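Local coordinates for protein probable glutamine synthetase (Pseudomonas aeruginosa, PDB 4HPP) that is a probable member of the glutamine synthetase family, assembled from several identical subunits, and holds a magnesium ion and a glutamic acid in its catalytic domain, at residues A146-Q151 / L178-Q183; S135-P140 / G217-F222; P226-V231 / S431-C436; A170-E175 / V188-A193. All coordinates share one frame; numbering follows the deposited sequence.

Contact 1 (A146-Q151 / L178-Q183); sequences AAFSLQ and LPEYGQ. With MG (magnesium ion), chain B; GLU (glutamic acid), chain D.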
loop_
_atom_site.group_PDB
_atom_site.type_symbol
_atom_site.label_atom_id
_atom_site.label_comp_id
_atom_site.label_asym_id
_atom_site.label_seq_id
_atom_site.Cartn_x
_atom_site.Cartn_y
_atom_site.Cartn_z
ATOM N N ALA A 146 -14.110 21.928 -19.523
ATOM C CA ALA A 146 -15.075 22.840 -20.007
ATOM C C ALA A 146 -16.540 22.433 -19.697
ATOM O O ALA A 146 -16.930 21.237 -19.811
ATOM C CB ALA A 146 -14.863 23.026 -21.511
ATOM N N ALA A 147 -17.358 23.455 -19.432
ATOM C CA ALA A 147 -18.779 23.317 -19.276
ATOM C C ALA A 147 -19.415 22.478 -20.410
ATOM O O ALA A 147 -19.110 22.669 -21.576
ATOM C CB ALA A 147 -19.408 24.679 -19.245
ATOM N N PHE A 148 -20.296 21.553 -20.042
ATOM C CA PHE A 148 -21.145 20.826 -20.996
ATOM C C PHE A 148 -20.361 19.769 -21.830
ATOM O O PHE A 148 -20.914 19.220 -22.761
ATOM C CB PHE A 148 -21.854 21.820 -21.956
ATOM C CG PHE A 148 -22.744 22.871 -21.289
ATOM C CD1 PHE A 148 -22.867 24.138 -21.854
ATOM C CD2 PHE A 148 -23.489 22.603 -20.161
ATOM C CE1 PHE A 148 -23.681 25.118 -21.278
ATOM C CE2 PHE A 148 -24.281 23.581 -19.575
ATOM C CZ PHE A 148 -24.383 24.840 -20.123
ATOM N N SER A 149 -19.074 19.551 -21.521
ATOM C CA SER A 149 -18.138 18.931 -22.437
ATOM C C SER A 149 -18.010 17.433 -22.218
ATOM O O SER A 149 -18.212 16.942 -21.083
ATOM C CB SER A 149 -16.751 19.649 -22.435
ATOM O OG SER A 149 -16.058 19.493 -21.210
ATOM N N LEU A 150 -17.695 16.711 -23.307
ATOM C CA LEU A 150 -17.559 15.229 -23.264
ATOM C C LEU A 150 -16.514 14.908 -22.201
ATOM O O LEU A 150 -16.683 13.982 -21.405
ATOM C CB LEU A 150 -17.146 14.591 -24.640
ATOM C CG LEU A 150 -17.151 13.045 -24.742
ATOM C CD1 LEU A 150 -18.445 12.434 -24.211
ATOM C CD2 LEU A 150 -16.945 12.557 -26.163
ATOM N N GLN A 151 -15.465 15.715 -22.137
ATOM C CA GLN A 151 -14.442 15.438 -21.164
ATOM C C GLN A 151 -14.959 15.518 -19.769
ATOM O O GLN A 151 -14.531 14.699 -18.908
ATOM C CB GLN A 151 -13.205 16.287 -21.384
ATOM C CG GLN A 151 -12.301 15.763 -22.493
ATOM C CD GLN A 151 -10.947 16.401 -22.331
ATOM O OE1 GLN A 151 -10.822 17.578 -22.558
ATOM N NE2 GLN A 151 -9.943 15.638 -21.898
ATOM N N LEU A 178 -26.051 14.636 -17.791
ATOM C CA LEU A 178 -25.218 15.569 -18.564
ATOM C C LEU A 178 -24.324 16.401 -17.649
ATOM O O LEU A 178 -24.756 16.776 -16.562
ATOM C CB LEU A 178 -26.140 16.466 -19.413
ATOM C CG LEU A 178 -27.323 17.215 -18.770
ATOM C CD1 LEU A 178 -27.030 18.710 -18.642
ATOM C CD2 LEU A 178 -28.623 17.020 -19.543
ATOM N N PRO A 179 -23.090 16.705 -18.072
ATOM C CA PRO A 179 -22.325 17.765 -17.322
ATOM C C PRO A 179 -22.986 19.099 -17.588
ATOM O O PRO A 179 -23.494 19.308 -18.695
ATOM C CB PRO A 179 -20.964 17.784 -17.988
ATOM C CG PRO A 179 -21.252 17.273 -19.386
ATOM C CD PRO A 179 -22.405 16.292 -19.316
ATOM N N GLU A 180 -23.063 19.966 -16.574
ATOM C CA GLU A 180 -23.734 21.267 -16.709
ATOM C C GLU A 180 -22.707 22.440 -16.728
ATOM O O GLU A 180 -21.486 22.248 -16.899
ATOM C CB GLU A 180 -24.715 21.467 -15.547
ATOM C CG GLU A 180 -26.177 21.291 -15.903
ATOM C CD GLU A 180 -26.793 22.488 -16.590
ATOM O OE1 GLU A 180 -27.985 22.417 -16.942
ATOM O OE2 GLU A 180 -26.108 23.509 -16.772
ATOM N N TYR A 181 -23.200 23.650 -16.478
ATOM C CA TYR A 181 -22.400 24.857 -16.730
ATOM C C TYR A 181 -21.251 25.002 -15.720
ATOM O O TYR A 181 -20.131 25.269 -16.119
ATOM C CB TYR A 181 -23.306 26.135 -16.960
ATOM C CG TYR A 181 -22.555 27.384 -17.282
ATOM C CD1 TYR A 181 -21.600 27.407 -18.311
ATOM C CD2 TYR A 181 -22.773 28.560 -16.550
ATOM C CE1 TYR A 181 -20.868 28.548 -18.599
ATOM C CE2 TYR A 181 -22.047 29.719 -16.814
ATOM C CZ TYR A 181 -21.098 29.710 -17.825
ATOM O OH TYR A 181 -20.395 30.858 -18.085
ATOM N N GLY A 182 -21.496 24.719 -14.438
ATOM C CA GLY A 182 -20.435 24.931 -13.461
ATOM C C GLY A 182 -19.441 23.830 -13.347
ATOM O O GLY A 182 -19.682 22.662 -13.780
ATOM N N GLN A 183 -18.331 24.145 -12.709
ATOM C CA GLN A 183 -17.306 23.143 -12.542
ATOM C C GLN A 183 -17.797 22.012 -11.621
ATOM O O GLN A 183 -18.308 22.274 -10.496
ATOM C CB GLN A 183 -16.104 23.807 -11.946
ATOM C CG GLN A 183 -15.639 25.026 -12.716
ATOM C CD GLN A 183 -14.201 25.293 -12.389
ATOM O OE1 GLN A 183 -13.771 25.106 -11.237
ATOM N NE2 GLN A 183 -13.426 25.661 -13.398
HETATM MG MG MG B . -30.040 22.552 -16.348
HETATM N N GLU D . -28.119 26.313 -12.900
HETATM C CA GLU D . -29.355 27.122 -13.252
HETATM C C GLU D . -30.349 27.377 -12.096
HETATM O O GLU D . -29.967 27.708 -10.980
HETATM C CB GLU D . -30.096 26.469 -14.411
HETATM C CG GLU D . -29.362 26.565 -15.721
HETATM C CD GLU D . -30.004 25.734 -16.783
HETATM O OE1 GLU D . -30.510 26.344 -17.737
HETATM O OE2 GLU D . -30.017 24.485 -16.656
HETATM O OXT GLU D . -31.571 27.249 -12.234
HETATM O O HOH W 1 -19.562 20.488 -17.035
#

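Contact 2 (S135-P140 / G217-F222); sequences SLLGLP and GLRTCF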
loop_
_atom_site.group_PDB
_atom_site.type_symbol
_atom_site.label_atom_id
_atom_site.label_comp_id
_atom_site.label_asym_id
_atom_site.label_seq_id
_atom_site.Cartn_x
_atom_site.Cartn_y
_atom_site.Cartn_z
ATOM N N SER A 135 -23.335 19.209 -7.586
ATOM C CA SER A 135 -21.890 19.229 -7.677
ATOM C C SER A 135 -21.482 17.857 -7.341
ATOM O O SER A 135 -22.039 17.271 -6.394
ATOM C CB SER A 135 -21.261 20.109 -6.558
ATOM O OG SER A 135 -21.422 21.507 -6.788
ATOM N N LEU A 136 -20.497 17.349 -8.083
ATOM C CA LEU A 136 -19.829 16.081 -7.793
ATOM C C LEU A 136 -18.413 16.365 -7.355
ATOM O O LEU A 136 -17.588 16.783 -8.167
ATOM C CB LEU A 136 -19.835 15.135 -9.011
ATOM C CG LEU A 136 -19.381 13.699 -8.734
ATOM C CD1 LEU A 136 -20.300 13.050 -7.730
ATOM C CD2 LEU A 136 -19.338 12.829 -9.977
ATOM N N LEU A 137 -18.152 16.135 -6.067
ATOM C CA LEU A 137 -16.854 16.382 -5.440
ATOM C C LEU A 137 -16.101 15.114 -5.170
ATOM O O LEU A 137 -16.682 14.069 -4.762
ATOM C CB LEU A 137 -17.028 17.154 -4.130
ATOM C CG LEU A 137 -17.993 18.333 -4.325
ATOM C CD1 LEU A 137 -18.341 18.997 -3.001
ATOM C CD2 LEU A 137 -17.338 19.272 -5.328
ATOM N N GLY A 138 -14.803 15.219 -5.450
ATOM C CA GLY A 138 -13.801 14.254 -5.031
ATOM C C GLY A 138 -13.210 13.546 -6.226
ATOM O O GLY A 138 -12.502 12.554 -6.072
ATOM N N LEU A 139 -13.546 13.995 -7.435
ATOM C CA LEU A 139 -13.221 13.166 -8.579
ATOM C C LEU A 139 -11.724 13.215 -8.732
ATOM O O LEU A 139 -11.100 14.225 -8.441
ATOM C CB LEU A 139 -13.929 13.602 -9.855
ATOM C CG LEU A 139 -15.439 13.457 -9.953
ATOM C CD1 LEU A 139 -15.971 14.134 -11.265
ATOM C CD2 LEU A 139 -15.765 11.995 -9.882
ATOM N N PRO A 140 -11.134 12.104 -9.182
ATOM C CA PRO A 140 -9.695 12.202 -9.448
ATOM C C PRO A 140 -9.455 13.078 -10.685
ATOM O O PRO A 140 -10.383 13.714 -11.205
ATOM C CB PRO A 140 -9.288 10.743 -9.702
ATOM C CG PRO A 140 -10.550 10.027 -10.141
ATOM C CD PRO A 140 -11.720 10.788 -9.559
ATOM N N GLY A 217 -16.951 7.001 -2.818
ATOM C CA GLY A 217 -16.022 7.749 -1.980
ATOM C C GLY A 217 -16.133 9.186 -2.444
ATOM O O GLY A 217 -15.325 10.001 -2.076
ATOM N N LEU A 218 -17.137 9.497 -3.264
ATOM C CA LEU A 218 -17.378 10.862 -3.714
ATOM C C LEU A 218 -18.401 11.528 -2.843
ATOM O O LEU A 218 -19.002 10.926 -1.962
ATOM C CB LEU A 218 -17.801 10.903 -5.186
ATOM C CG LEU A 218 -16.799 10.180 -6.117
ATOM C CD1 LEU A 218 -17.345 9.911 -7.515
ATOM C CD2 LEU A 218 -15.411 10.827 -6.243
ATOM N N ARG A 219 -18.584 12.812 -3.078
ATOM C CA ARG A 219 -19.603 13.582 -2.405
ATOM C C ARG A 219 -20.465 14.392 -3.407
ATOM O O ARG A 219 -19.989 14.831 -4.504
ATOM C CB ARG A 219 -18.892 14.558 -1.485
ATOM C CG ARG A 219 -18.522 13.981 -0.140
ATOM C CD ARG A 219 -17.746 15.018 0.642
ATOM N NE ARG A 219 -16.518 15.274 -0.077
ATOM C CZ ARG A 219 -16.130 16.469 -0.493
ATOM N NH1 ARG A 219 -16.888 17.553 -0.199
ATOM N NH2 ARG A 219 -14.966 16.560 -1.182
ATOM N N THR A 220 -21.724 14.616 -3.038
ATOM C CA THR A 220 -22.517 15.516 -3.819
ATOM C C THR A 220 -22.850 16.806 -3.067
ATOM O O THR A 220 -22.939 16.855 -1.826
ATOM C CB THR A 220 -23.824 14.857 -4.228
ATOM O OG1 THR A 220 -24.443 14.351 -3.062
ATOM C CG2 THR A 220 -23.589 13.708 -5.165
ATOM N N CYS A 221 -23.118 17.856 -3.814
ATOM C CA CYS A 221 -23.706 19.019 -3.200
ATOM C C CYS A 221 -24.852 19.478 -4.065
ATOM O O CYS A 221 -24.633 19.723 -5.277
ATOM C CB CYS A 221 -22.640 20.142 -3.007
ATOM S SG CYS A 221 -23.340 21.703 -2.413
ATOM N N PHE A 222 -26.049 19.615 -3.460
ATOM C CA PHE A 222 -27.251 20.163 -4.093
ATOM C C PHE A 222 -27.604 21.577 -3.591
ATOM O O PHE A 222 -28.662 22.140 -3.936
ATOM C CB PHE A 222 -28.452 19.285 -3.816
ATOM C CG PHE A 222 -28.441 17.947 -4.519
ATOM C CD1 PHE A 222 -29.397 17.646 -5.453
ATOM C CD2 PHE A 222 -27.506 16.985 -4.215
ATOM C CE1 PHE A 222 -29.390 16.445 -6.102
ATOM C CE2 PHE A 222 -27.521 15.764 -4.855
ATOM C CZ PHE A 222 -28.460 15.495 -5.792
#

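Contact 3 (P226-V231 / S431-C436); sequences PAPGAV and SDDDLC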
loop_
_atom_site.group_PDB
_atom_site.type_symbol
_atom_site.label_atom_id
_atom_site.label_comp_id
_atom_site.label_asym_id
_atom_site.label_seq_id
_atom_site.Cartn_x
_atom_site.Cartn_y
_atom_site.Cartn_z
ATOM N N PRO A 226 -23.172 26.114 -4.511
ATOM C CA PRO A 226 -22.213 25.076 -4.066
ATOM C C PRO A 226 -20.958 25.644 -3.358
ATOM O O PRO A 226 -20.404 25.018 -2.444
ATOM C CB PRO A 226 -21.788 24.395 -5.361
ATOM C CG PRO A 226 -22.284 25.249 -6.478
ATOM C CD PRO A 226 -23.452 26.058 -5.956
ATOM N N ALA A 227 -20.491 26.792 -3.816
ATOM C CA ALA A 227 -19.342 27.487 -3.217
ATOM C C ALA A 227 -19.287 28.929 -3.725
ATOM O O ALA A 227 -19.812 29.256 -4.794
ATOM C CB ALA A 227 -18.035 26.767 -3.516
ATOM N N PRO A 228 -18.648 29.811 -2.962
ATOM C CA PRO A 228 -18.739 31.210 -3.405
ATOM C C PRO A 228 -18.332 31.470 -4.884
ATOM O O PRO A 228 -17.303 30.954 -5.343
ATOM C CB PRO A 228 -17.809 31.918 -2.411
ATOM C CG PRO A 228 -17.987 31.128 -1.157
ATOM C CD PRO A 228 -17.897 29.705 -1.688
ATOM N N GLY A 229 -19.162 32.238 -5.604
ATOM C CA GLY A 229 -18.929 32.575 -7.018
ATOM C C GLY A 229 -18.987 31.390 -7.977
ATOM O O GLY A 229 -18.354 31.399 -9.037
ATOM N N ALA A 230 -19.748 30.365 -7.603
ATOM C CA ALA A 230 -19.938 29.219 -8.428
ATOM C C ALA A 230 -21.238 29.418 -9.161
ATOM O O ALA A 230 -22.120 30.127 -8.681
ATOM C CB ALA A 230 -19.998 27.979 -7.551
ATOM N N VAL A 231 -21.364 28.788 -10.324
ATOM C CA VAL A 231 -22.673 28.502 -10.918
ATOM C C VAL A 231 -23.596 27.792 -9.916
ATOM O O VAL A 231 -23.162 26.895 -9.182
ATOM C CB VAL A 231 -22.528 27.631 -12.177
ATOM C CG1 VAL A 231 -23.865 27.535 -12.940
ATOM C CG2 VAL A 231 -21.399 28.210 -13.065
ATOM N N SER A 431 -21.808 36.324 6.790
ATOM C CA SER A 431 -21.448 36.807 5.485
ATOM C C SER A 431 -22.201 36.021 4.390
ATOM O O SER A 431 -22.631 34.885 4.607
ATOM C CB SER A 431 -19.931 36.576 5.391
ATOM O OG SER A 431 -19.442 36.593 4.056
ATOM N N ASP A 432 -22.370 36.605 3.215
ATOM C CA ASP A 432 -22.873 35.839 2.100
ATOM C C ASP A 432 -22.112 34.533 1.882
ATOM O O ASP A 432 -22.714 33.476 1.676
ATOM C CB ASP A 432 -22.897 36.675 0.827
ATOM C CG ASP A 432 -24.197 37.441 0.676
ATOM O OD1 ASP A 432 -24.435 38.063 -0.405
ATOM O OD2 ASP A 432 -24.991 37.422 1.661
ATOM N N ASP A 433 -20.787 34.616 1.917
ATOM C CA ASP A 433 -19.896 33.475 1.695
ATOM C C ASP A 433 -20.019 32.366 2.756
ATOM O O ASP A 433 -20.376 31.245 2.415
ATOM C CB ASP A 433 -18.453 33.959 1.449
ATOM C CG ASP A 433 -18.291 34.633 0.064
ATOM O OD1 ASP A 433 -17.156 34.787 -0.412
ATOM O OD2 ASP A 433 -19.303 35.001 -0.582
ATOM N N ASP A 434 -19.760 32.680 4.024
ATOM C CA ASP A 434 -20.018 31.766 5.158
ATOM C C ASP A 434 -21.370 31.019 5.094
ATOM O O ASP A 434 -21.485 29.839 5.412
ATOM C CB ASP A 434 -19.897 32.570 6.451
ATOM C CG ASP A 434 -18.592 33.364 6.498
ATOM O OD1 ASP A 434 -17.616 32.823 5.905
ATOM O OD2 ASP A 434 -18.544 34.503 7.069
ATOM N N LEU A 435 -22.388 31.732 4.652
ATOM C CA LEU A 435 -23.725 31.229 4.565
ATOM C C LEU A 435 -23.798 30.171 3.475
ATOM O O LEU A 435 -24.446 29.153 3.627
ATOM C CB LEU A 435 -24.585 32.394 4.144
ATOM C CG LEU A 435 -26.080 32.222 4.242
ATOM C CD1 LEU A 435 -26.455 31.778 5.663
ATOM C CD2 LEU A 435 -26.713 33.544 3.828
ATOM N N CYS A 436 -23.108 30.437 2.376
ATOM C CA CYS A 436 -23.045 29.531 1.262
ATOM C C CYS A 436 -22.214 28.308 1.618
ATOM O O CYS A 436 -22.600 27.158 1.341
ATOM C CB CYS A 436 -22.497 30.238 0.038
ATOM S SG CYS A 436 -21.540 29.135 -0.984
#

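Contact 4 (A170-E175 / V188-A193); sequences AGTEPE and VTCRPA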
loop_
_atom_site.group_PDB
_atom_site.type_symbol
_atom_site.label_atom_id
_atom_site.label_comp_id
_atom_site.label_asym_id
_atom_site.label_seq_id
_atom_site.Cartn_x
_atom_site.Cartn_y
_atom_site.Cartn_z
ATOM N N ALA A 170 -34.148 2.075 -8.917
ATOM C CA ALA A 170 -34.983 2.670 -7.888
ATOM C C ALA A 170 -36.347 3.019 -8.463
ATOM O O ALA A 170 -37.187 3.577 -7.783
ATOM C CB ALA A 170 -34.314 3.888 -7.347
ATOM N N GLY A 171 -36.594 2.666 -9.727
ATOM C CA GLY A 171 -37.881 3.015 -10.360
ATOM C C GLY A 171 -38.089 4.500 -10.646
ATOM O O GLY A 171 -39.238 4.967 -10.798
ATOM N N THR A 172 -37.002 5.262 -10.739
ATOM C CA THR A 172 -37.150 6.696 -11.081
ATOM C C THR A 172 -37.336 6.937 -12.626
ATOM O O THR A 172 -37.690 8.033 -13.079
ATOM C CB THR A 172 -36.024 7.598 -10.500
ATOM O OG1 THR A 172 -34.739 7.141 -10.972
ATOM C CG2 THR A 172 -36.039 7.563 -9.027
ATOM N N GLU A 173 -37.121 5.925 -13.438
ATOM C CA GLU A 173 -37.058 6.181 -14.898
ATOM C C GLU A 173 -36.026 7.268 -15.292
ATOM O O GLU A 173 -36.330 8.259 -15.971
ATOM C CB GLU A 173 -38.443 6.493 -15.439
ATOM C CG GLU A 173 -39.459 5.382 -15.139
ATOM C CD GLU A 173 -40.850 5.737 -15.604
ATOM O OE1 GLU A 173 -41.461 6.700 -15.022
ATOM O OE2 GLU A 173 -41.326 5.064 -16.557
ATOM N N PRO A 174 -34.772 7.080 -14.882
ATOM C CA PRO A 174 -33.789 8.047 -15.349
ATOM C C PRO A 174 -33.899 8.217 -16.896
ATOM O O PRO A 174 -34.259 7.283 -17.602
ATOM C CB PRO A 174 -32.474 7.392 -14.944
ATOM C CG PRO A 174 -32.782 5.909 -14.887
ATOM C CD PRO A 174 -34.158 5.862 -14.337
ATOM N N GLU A 175 -33.596 9.380 -17.430
ATOM C CA GLU A 175 -33.645 9.522 -18.869
ATOM C C GLU A 175 -32.480 10.345 -19.494
ATOM O O GLU A 175 -32.081 10.057 -20.605
ATOM C CB GLU A 175 -35.025 10.069 -19.278
ATOM C CG GLU A 175 -35.056 11.430 -19.978
ATOM C CD GLU A 175 -36.474 12.025 -20.065
ATOM O OE1 GLU A 175 -36.681 13.234 -19.726
ATOM O OE2 GLU A 175 -37.386 11.264 -20.452
ATOM N N VAL A 188 -29.188 15.259 -13.744
ATOM C CA VAL A 188 -29.936 14.100 -14.156
ATOM C C VAL A 188 -31.454 14.417 -14.177
ATOM O O VAL A 188 -31.967 15.127 -13.305
ATOM C CB VAL A 188 -29.569 12.863 -13.333
ATOM C CG1 VAL A 188 -29.766 13.106 -11.837
ATOM C CG2 VAL A 188 -30.384 11.663 -13.812
ATOM N N THR A 189 -32.133 13.952 -15.226
ATOM C CA THR A 189 -33.544 14.206 -15.409
ATOM C C THR A 189 -34.197 12.825 -15.539
ATOM O O THR A 189 -33.559 11.802 -15.915
ATOM C CB THR A 189 -33.852 15.045 -16.675
ATOM O OG1 THR A 189 -33.326 14.372 -17.799
ATOM C CG2 THR A 189 -33.231 16.421 -16.693
ATOM N N CYS A 190 -35.475 12.795 -15.214
ATOM C CA CYS A 190 -36.235 11.579 -15.289
ATOM C C CYS A 190 -37.564 11.821 -15.966
ATOM O O CYS A 190 -37.973 12.971 -16.193
ATOM C CB CYS A 190 -36.486 11.040 -13.895
ATOM S SG CYS A 190 -34.989 10.527 -13.045
ATOM N N ARG A 191 -38.254 10.715 -16.252
ATOM C CA ARG A 191 -39.537 10.766 -16.889
ATOM C C ARG A 191 -40.570 11.357 -15.910
ATOM O O ARG A 191 -40.495 11.141 -14.725
ATOM C CB ARG A 191 -39.868 9.352 -17.359
ATOM C CG ARG A 191 -39.080 8.964 -18.630
ATOM C CD ARG A 191 -39.437 7.600 -19.223
ATOM N NE ARG A 191 -40.686 7.066 -18.640
ATOM C CZ ARG A 191 -41.932 7.519 -18.875
ATOM N NH1 ARG A 191 -42.143 8.548 -19.715
ATOM N NH2 ARG A 191 -42.977 6.940 -18.248
ATOM N N PRO A 192 -41.562 12.093 -16.394
ATOM C CA PRO A 192 -42.570 12.640 -15.440
ATOM C C PRO A 192 -43.351 11.554 -14.651
ATOM O O PRO A 192 -43.402 10.407 -15.089
ATOM C CB PRO A 192 -43.549 13.342 -16.378
ATOM C CG PRO A 192 -42.952 13.291 -17.774
ATOM C CD PRO A 192 -42.032 12.123 -17.793
ATOM N N ALA A 193 -43.965 11.884 -13.519
ATOM C CA ALA A 193 -44.844 10.919 -12.748
ATOM C C ALA A 193 -46.132 11.638 -12.346
ATOM O O ALA A 193 -46.150 12.852 -12.358
ATOM C CB ALA A 193 -44.161 10.362 -11.476
#

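Contact 1 (A146-Q151 / L178-Q183)
Phe148 turns the edge of its ring to the carboxylate of Glu180. Its CE2 lies 3.3 Å from Glu180 OE2, which sits near the ring plane, and ring and carboxylate are turned 67° apart. Pro179 O meets the same ring at its edge. The CB of Phe148 points away, but with CG anti to the carbonyl carbon (chi1 -59°) the ring swings back over 178-183. There Phe148 CZ packs on Tyr181 CB at 3.6 Å, the two rings meeting obliquely. Ala147 CB lies on one face of the Phe148 ring, toward its rim, and 3.6 Å from Tyr181 CD1.

Glu180 divides its two oxygens. Glu180 OE1 binds the magnesium ion at 2.1 Å. Glu180 OE2 uses its anti lone pair to accept from Tyr181 N at 2.9 Å. This bond and the metal bond together hold the turn of the carboxylate. A weak bond runs from Phe148 N to Glu180 O, and a water links the same two atoms. Behind them, Pro179 CG rests 3.5 Å from Ser149 O, where the type II turn 146-149 leads into helix 150-155.

Further out, Tyr181 OH and Ala147 are hydrogen-bonded to Asp52 of the second subunit. Glu133, Glu187 and the bound glutamic acid also bind the magnesium ion. A metal-binding carboxylate steadied by a second shell, close to a subunit boundary, is characteristic of the glutamine synthetase active site.

Contact 2 (S135-P140 / G217-F222)
Leu218 lies against the end of strand 124-137, where the chain turns off through Gly138. Leu218 CB sits 3.4 Å from Leu137 O and also touches Leu136 CD1. CG stays farther from that carbonyl, and the two methyls part beyond it. Leu218 CD2 rests 3.4 Å from Gly138 O. Leu218 CD1 meets Leu139 CD2 at 3.5 Å, the two leucines crossing at about a right angle. CG of Leu218 is anti to the carbonyl carbon (chi1 -54°), which leaves the methyls against Gly138 and Leu139.

Beyond Leu218 the strands 135-137 and 219-221 pair antiparallel. Ser135 with Cys221 and Leu137 with Arg219 are hydrogen-bonded pairs. The bond from Leu137 N to Arg219 O is 2.7 Å long and nearly straight, at 168°. Leu136 and Thr220 form the non-hydrogen-bonded pair between them. On the face carrying Leu137 and Arg219, Leu137 CB lies against one face of the guanidinium, toward its rim, and Arg219 NH1 approaches Leu137 CD1 to 3.5 Å. Arg219 also packs on Glu142 of the third subunit.

Two kinds of chemistry therefore join the segments. Backbone bonds fix the register, and leucine carbons pack at the loop end and against one face of the guanidinium.

Contact 3 (P226-V231 / S431-C436)
Asp433 and Cys436, one helical turn apart, bring helix 432-439 against Ala227 and Pro228. The helix starts at Ser431, its N-cap. Ser431 OG accepts from Asp433 N at 3.2 Å, a capping bond that ties down the first turn. Asp432 follows on another side of the helix and packs on Leu289 of helix 288-291.

Asp433 makes the first touch with 226-231. Its CG is anti to the carbonyl carbon (chi1 -72°), and the carboxylate crosses the CB–CG edge of the Pro228 ring obliquely. Asp433 OD1 comes 3.6 Å from Pro228 CB, and Asp433 CG is 3.7 Å from Pro228 CG. This is van der Waals packing, and no hydrogen bond joins the two segments. So near the helix start, the carboxylate would probably be stabilised by the helix dipole.

Asp434 turns away and forms a salt bridge with Arg437. At Cys436 the helix comes back to the loop. Cys436 SG reaches Ala227 CA at 3.5 Å and Pro228 N at 3.6 Å, and it also packs on Pro228 CD at 3.8 Å. The sulfur thus sits where Ala227 and Pro228 begin the type II turn 227-230.

The C-terminal helix 432-439 thereby borders the loop between strands 219-221 and 235-243. Leu225 of that loop and Leu289 of helix 288-291 also pack on Cys436.

Contact 4 (A170-E175 / V188-A193)
The guanidinium of Arg191 takes Glu173 OE2 at its edge, in its own plane, and the two flat groups stand 87° apart. This salt bridge lies at the open end of the beta hairpin formed by strands 174-179 and 185-194. Arg191 NE and Arg191 NH2 both donate to Glu173 OE2, each at 3.0 Å. They reach it from the same face of the carboxylate: NH2 on the syn side, NE from well above the plane. Arg191 is bent at chi3 (13°), which brings its NE edge round to the glutamate. Glu173 OE1 has a second partner in Arg201 of helix 196-216, so the carboxylate links two arginines.

In the hairpin, Pro174 and Cys190 make an antiparallel non-hydrogen-bonded pair. Backbone bonds flank it, from Arg191 N to Glu173 O at 3.1 Å and from Glu175 N to Thr189 O at 2.9 Å. Before the strand, Gly171 ends helix 159-169 in a Schellman motif. The chain then turns through Thr172 and Glu173 into the hairpin.

Glu175 lies on the far side of Arg191 CG, with Glu175 OE2 3.4 Å from that carbon. Cys190 turns in among the backbone of 172-174, beside helix 196-216, and Val205 of that helix packs on it. Cys190 CB is 3.3 Å from Thr172 O, and Cys190 SG rests on Pro174 CA at 3.6 Å.

How the contacts relate
Contact 1 is largely buried, contacts 2 and 4 partly so, and contact 3 lies at the surface. Contacts 1 and 4 share strand 174-179: the metal ligand Glu180 follows it directly, and the salt-bridged Glu173 directly precedes it. Contacts 1, 2 and 4 reach the same mixed sheet, while contact 3 sets a loop against a helix. Contact 2 relies on regular strand pairing, and contact 4 adds charge to it. Contact 3 rests on van der Waals touch alone, contact 1 largely on ring packing round a metal-binding carboxylate. Val231 of contact 3 packs on Tyr181 and Gly182 of contact 1, and its Pro226 touches Ser135 and Cys221 of contact 2. Contacts 3 and 4 lie farthest apart, about 30 Å between centres.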